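Local coordinates for xylanase and alpha-amylase inhibitor protein (Scadoxus multiflorus, PDB 3MU7) that inhibits xylanase and alpha-amylase and is built on the TIM-barrel fold of glycosyl hydrolase family 18, at residues K54-I60 with S110-A116; K98-L102 with L118-D122. One frame throughout, in Å; residues are numbered along the deposited sequence.

Contact 1: K54-I60 with S110-A116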
loop_
_atom_site.group_PDB
_atom_site.type_symbol
_atom_site.label_atom_id
_atom_site.label_comp_id
_atom_site.label_asym_id
_atom_site.label_seq_id
_atom_site.Cartn_x
_atom_site.Cartn_y
_atom_site.Cartn_z
ATOM N N LYS A 54 19.548 -3.762 -2.478
ATOM C CA LYS A 54 20.119 -5.041 -2.065
ATOM C C LYS A 54 20.172 -5.142 -0.541
ATOM O O LYS A 54 19.947 -6.213 0.023
ATOM C CB LYS A 54 21.509 -5.254 -2.679
ATOM C CG LYS A 54 21.528 -5.354 -4.205
ATOM C CD LYS A 54 20.949 -6.675 -4.709
ATOM C CE LYS A 54 21.252 -6.883 -6.191
ATOM N NZ LYS A 54 20.822 -8.231 -6.670
ATOM N N GLY A 55 20.446 -4.016 0.117
ATOM C CA GLY A 55 20.497 -3.954 1.575
ATOM C C GLY A 55 19.165 -4.233 2.252
ATOM O O GLY A 55 19.123 -4.533 3.442
ATOM N N LEU A 56 18.072 -4.142 1.500
ATOM C CA LEU A 56 16.765 -4.474 2.051
ATOM C C LEU A 56 16.582 -5.959 2.292
ATOM O O LEU A 56 15.762 -6.333 3.121
ATOM C CB LEU A 56 15.629 -3.963 1.158
ATOM C CG LEU A 56 15.471 -2.450 0.997
ATOM C CD1 LEU A 56 14.166 -2.135 0.282
ATOM C CD2 LEU A 56 15.534 -1.734 2.335
ATOM N N GLU A 57 17.323 -6.802 1.572
ATOM C CA GLU A 57 17.133 -8.243 1.674
ATOM C C GLU A 57 17.024 -8.761 3.127
ATOM O O GLU A 57 16.004 -9.355 3.485
ATOM C CB GLU A 57 18.194 -9.026 0.886
ATOM C CG GLU A 57 18.010 -10.530 1.047
ATOM C CD GLU A 57 19.010 -11.382 0.301
ATOM O OE1 GLU A 57 19.800 -10.856 -0.502
ATOM O OE2 GLU A 57 18.974 -12.609 0.516
ATOM N N PRO A 58 18.063 -8.544 3.970
ATOM C CA PRO A 58 17.953 -9.098 5.326
ATOM C C PRO A 58 16.887 -8.409 6.171
ATOM O O PRO A 58 16.339 -9.020 7.084
ATOM C CB PRO A 58 19.347 -8.858 5.920
ATOM C CG PRO A 58 19.916 -7.750 5.132
ATOM C CD PRO A 58 19.392 -7.941 3.740
ATOM N N GLN A 59 16.595 -7.151 5.856
ATOM C CA GLN A 59 15.585 -6.405 6.599
ATOM C C GLN A 59 14.177 -6.917 6.303
ATOM O O GLN A 59 13.348 -7.038 7.212
ATOM C CB GLN A 59 15.688 -4.919 6.294
ATOM C CG GLN A 59 17.055 -4.320 6.554
ATOM C CD GLN A 59 16.968 -2.814 6.559
ATOM O OE1 GLN A 59 16.329 -2.234 7.432
ATOM N NE2 GLN A 59 17.565 -2.168 5.552
ATOM N N ILE A 60 13.920 -7.225 5.035
ATOM C CA ILE A 60 12.664 -7.843 4.625
ATOM C C ILE A 60 12.493 -9.174 5.363
ATOM O O ILE A 60 11.437 -9.454 5.938
ATOM C CB ILE A 60 12.637 -8.080 3.095
ATOM C CG1 ILE A 60 12.551 -6.752 2.340
ATOM C CG2 ILE A 60 11.467 -8.967 2.710
ATOM C CD1 ILE A 60 13.046 -6.831 0.903
ATOM N N SER A 110 17.505 -9.553 -12.185
ATOM C CA SER A 110 18.133 -8.408 -11.516
ATOM C C SER A 110 18.047 -8.495 -9.962
ATOM O O SER A 110 18.924 -7.967 -9.274
ATOM C CB SER A 110 17.567 -7.085 -12.037
ATOM O OG SER A 110 16.181 -6.990 -11.769
ATOM N N ARG A 111 17.004 -9.190 -9.432
ATOM C CA ARG A 111 16.829 -9.320 -7.983
ATOM C C ARG A 111 17.147 -8.005 -7.209
ATOM O O ARG A 111 18.081 -7.950 -6.414
ATOM C CB ARG A 111 17.689 -10.449 -7.395
ATOM C CG ARG A 111 17.636 -11.780 -8.135
ATOM C CD ARG A 111 16.247 -12.417 -8.103
ATOM N NE ARG A 111 15.724 -12.637 -6.744
ATOM C CZ ARG A 111 14.645 -13.377 -6.492
ATOM N NH1 ARG A 111 13.979 -13.949 -7.481
ATOM N NH2 ARG A 111 14.241 -13.532 -5.228
ATOM N N PRO A 112 16.348 -6.984 -7.447
ATOM C CA PRO A 112 16.614 -5.727 -6.731
ATOM C C PRO A 112 16.778 -5.859 -5.247
ATOM O O PRO A 112 17.627 -5.187 -4.663
ATOM C CB PRO A 112 15.551 -4.794 -7.294
ATOM C CG PRO A 112 15.514 -5.221 -8.731
ATOM C CD PRO A 112 15.969 -6.638 -8.829
ATOM N N PHE A 113 15.958 -6.700 -4.613
ATOM C CA PHE A 113 16.044 -6.918 -3.164
ATOM C C PHE A 113 16.716 -8.254 -2.853
ATOM O O PHE A 113 16.433 -8.888 -1.827
ATOM C CB PHE A 113 14.649 -6.873 -2.535
ATOM C CG PHE A 113 13.897 -5.591 -2.691
ATOM C CD1 PHE A 113 14.555 -4.396 -3.013
ATOM C CD2 PHE A 113 12.513 -5.579 -2.537
ATOM C CE1 PHE A 113 13.820 -3.208 -3.161
ATOM C CE2 PHE A 113 11.781 -4.403 -2.697
ATOM C CZ PHE A 113 12.436 -3.210 -3.004
ATOM N N GLY A 114 17.604 -8.690 -3.746
ATOM C CA GLY A 114 18.306 -9.945 -3.522
ATOM C C GLY A 114 17.384 -11.147 -3.492
ATOM O O GLY A 114 16.406 -11.215 -4.215
ATOM N N ASN A 115 17.710 -12.105 -2.632
ATOM C CA ASN A 115 16.964 -13.357 -2.549
ATOM C C ASN A 115 15.717 -13.322 -1.666
ATOM O O ASN A 115 15.083 -14.346 -1.440
ATOM C CB ASN A 115 17.896 -14.503 -2.144
ATOM C CG ASN A 115 18.962 -14.773 -3.185
ATOM O OD1 ASN A 115 18.841 -14.352 -4.338
ATOM N ND2 ASN A 115 20.012 -15.477 -2.788
ATOM N N ALA A 116 15.366 -12.137 -1.176
ATOM C CA ALA A 116 14.094 -11.960 -0.480
ATOM C C ALA A 116 12.933 -12.279 -1.415
ATOM O O ALA A 116 13.020 -12.057 -2.634
ATOM C CB ALA A 116 13.971 -10.549 0.035
#
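Lys54 and Glu57, around the first turn of helix 56-65 of the TIM barrel, reach across to two overlapping beta turns, Arg111 to Gly114 (type I) and Phe113 to Ala116 (type II'), in the loop between helix 86-101 and strand 120-125. Two backbone carbonyls hold the ammonium group of Lys54: NZ donates to Arg111 O at 2.8 Å and to Ser110 O at 3.2 Å. The side chain bends at chi2 (-73°), then runs extended alongside the turn to that point. Arg111 O also accepts Gly114 N of its own turn, the two donors coming from opposite faces of the carbonyl plane. Glu57 lies alongside Asn115 and takes a weak bond from Asn115 N to OE1, while OE2 has its stronger partner in a salt bridge with Lys61. Where Gly114 stands, a side chain would run into this carboxylate.

The apolar contacts centre on Phe113. Leu56 CD1 makes a CH-pi contact over one ring face, 4.0 Å from the centroid, and Ile60 crosses the aromatic side chain at about a right angle. The end of Ile60 serves two neighbours: CD1 lies 3.7 Å from Phe113 CD2 and also touches the methyl of Ala116.

Contact 2: K98-L102 with L118-D122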
loop_
_atom_site.group_PDB
_atom_site.type_symbol
_atom_site.label_atom_id
_atom_site.label_comp_id
_atom_site.label_asym_id
_atom_site.label_seq_id
_atom_site.Cartn_x
_atom_site.Cartn_y
_atom_site.Cartn_z
ATOM N N LYS A 98 9.130 -12.760 -11.310
ATOM C CA LYS A 98 10.453 -13.379 -11.308
ATOM C C LYS A 98 11.383 -12.765 -10.271
ATOM O O LYS A 98 12.173 -13.470 -9.645
ATOM C CB LYS A 98 11.099 -13.273 -12.689
ATOM C CG LYS A 98 10.478 -14.178 -13.740
ATOM C CD LYS A 98 11.292 -14.142 -15.023
ATOM C CE LYS A 98 10.804 -15.174 -16.028
ATOM N NZ LYS A 98 11.680 -15.231 -17.232
ATOM N N ASN A 99 11.296 -11.453 -10.085
ATOM C CA ASN A 99 12.276 -10.754 -9.258
ATOM C C ASN A 99 11.914 -10.571 -7.796
ATOM O O ASN A 99 12.812 -10.425 -6.961
ATOM C CB ASN A 99 12.634 -9.416 -9.879
ATOM C CG ASN A 99 13.535 -9.573 -11.069
ATOM O OD1 ASN A 99 14.706 -9.920 -10.920
ATOM N ND2 ASN A 99 13.001 -9.335 -12.263
ATOM N N PHE A 100 10.620 -10.581 -7.484
ATOM C CA PHE A 100 10.147 -10.258 -6.140
ATOM C C PHE A 100 9.249 -11.320 -5.528
ATOM O O PHE A 100 9.174 -11.411 -4.311
ATOM C CB PHE A 100 9.401 -8.913 -6.127
ATOM C CG PHE A 100 10.240 -7.738 -6.551
ATOM C CD1 PHE A 100 11.093 -7.102 -5.648
ATOM C CD2 PHE A 100 10.162 -7.251 -7.852
ATOM C CE1 PHE A 100 11.865 -6.005 -6.049
ATOM C CE2 PHE A 100 10.923 -6.162 -8.255
ATOM C CZ PHE A 100 11.775 -5.536 -7.352
ATOM N N LEU A 101 8.550 -12.102 -6.346
ATOM C CA LEU A 101 7.509 -12.984 -5.811
ATOM C C LEU A 101 7.873 -14.459 -5.817
ATOM O O LEU A 101 7.134 -15.291 -5.287
ATOM C CB LEU A 101 6.186 -12.736 -6.538
ATOM C CG LEU A 101 5.658 -11.296 -6.459
ATOM C CD1 LEU A 101 4.485 -11.102 -7.401
ATOM C CD2 LEU A 101 5.266 -10.916 -5.029
ATOM N N LEU A 102 9.017 -14.764 -6.417
ATOM C CA LEU A 102 9.551 -16.116 -6.471
ATOM C C LEU A 102 10.974 -16.106 -5.937
ATOM O O LEU A 102 11.640 -15.074 -5.994
ATOM C CB LEU A 102 9.575 -16.616 -7.916
ATOM C CG LEU A 102 8.248 -16.900 -8.615
ATOM C CD1 LEU A 102 8.523 -17.191 -10.079
ATOM C CD2 LEU A 102 7.516 -18.064 -7.965
ATOM N N LEU A 118 8.943 -11.381 -1.547
ATOM C CA LEU A 118 7.943 -10.500 -0.957
ATOM C C LEU A 118 6.596 -11.181 -0.797
ATOM O O LEU A 118 6.318 -12.209 -1.423
ATOM C CB LEU A 118 7.794 -9.230 -1.791
ATOM C CG LEU A 118 9.045 -8.377 -1.959
ATOM C CD1 LEU A 118 8.659 -7.087 -2.646
ATOM C CD2 LEU A 118 9.716 -8.087 -0.625
ATOM N N ASP A 119 5.758 -10.586 0.045
ATOM C CA ASP A 119 4.439 -11.116 0.330
ATOM C C ASP A 119 3.344 -10.616 -0.596
ATOM O O ASP A 119 2.200 -11.034 -0.464
ATOM C CB ASP A 119 4.085 -10.844 1.782
ATOM C CG ASP A 119 5.059 -11.497 2.724
ATOM O OD1 ASP A 119 5.064 -12.746 2.777
ATOM O OD2 ASP A 119 5.839 -10.773 3.369
ATOM N N GLY A 120 3.683 -9.732 -1.531
ATOM C CA GLY A 120 2.691 -9.256 -2.479
ATOM C C GLY A 120 3.039 -7.937 -3.116
ATOM O O GLY A 120 4.117 -7.368 -2.878
ATOM N N ILE A 121 2.094 -7.463 -3.926
ATOM C CA ILE A 121 2.229 -6.245 -4.712
ATOM C C ILE A 121 1.071 -5.313 -4.414
ATOM O O ILE A 121 -0.090 -5.733 -4.417
ATOM C CB ILE A 121 2.246 -6.555 -6.242
ATOM C CG1 ILE A 121 3.356 -7.553 -6.619
ATOM C CG2 ILE A 121 2.312 -5.263 -7.067
ATOM C CD1 ILE A 121 4.770 -7.077 -6.333
ATOM N N ASP A 122 1.408 -4.050 -4.182
ATOM C CA ASP A 122 0.439 -2.997 -3.910
ATOM C C ASP A 122 0.321 -2.072 -5.120
ATOM O O ASP A 122 1.321 -1.543 -5.604
ATOM C CB ASP A 122 0.904 -2.213 -2.682
ATOM C CG ASP A 122 0.033 -1.023 -2.372
ATOM O OD1 ASP A 122 -1.158 -1.223 -2.053
ATOM O OD2 ASP A 122 0.552 0.112 -2.416
HETATM O O HOH W 1 5.569 -14.288 -3.126
#
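The Phe100 ring, in the last part of helix 86-101, meets Leu118 obliquely, its CD1 lying 3.9 Å from Leu118 CD1; the two side chains run side by side and point the same way. Outside the pair, this ring also packs edge-to-face with Phe113 and touches Leu72 of the neighbouring strand 69-76. The contact belongs to the helix-to-strand half of a beta-alpha-beta crossover in the TIM barrel, in which helix 86-101 connects the parallel strands 69-76 and 120-125.

The backbones are also tied directly. Leu118 N donates to Phe100 O at 2.8 Å, almost straight along the C=O axis (C=O...N angle 175°), just before the strand begins.

At Leu101, chi1 (-58°) sets CG anti to the carbonyl carbon and brings the end of the side chain toward the strand. CD1 reaches Ile121 CG1 at 3.8 Å; CD2 packs against the backbone of Gly120, 4.0 Å from its CA. An alanine here would lose both methyls and is likely to leave a gap beside Gly120 and the Ile121 side chain less firmly held. The backbone angles of Gly120 would press a side chain into the carbonyl oxygen of Asp119. A water joins the two segments a second time, hydrogen-bonded to Leu101 O at 2.9 Å and to Leu118 O at 2.8 Å.

With centres 11 Å apart, the two contacts lie on the same side of the chain's centre and interleave along the chain: 54-60, 98-102, 110-116, then 118-122. Contact 1 sets the loop after helix 86-101 against helix 56-65, the helix before it in the barrel wall; contact 2 fastens the end of helix 86-101 to the beginning of strand 120-125. They also meet directly, since Arg111 N probably bonds to Asn99 OD1, and Arg111 NH1 to Leu102 O. The long connection from helix to strand is thus anchored at both ends and in its middle, and two successive helices of the family 18 barrel are joined through it to the parallel sheet.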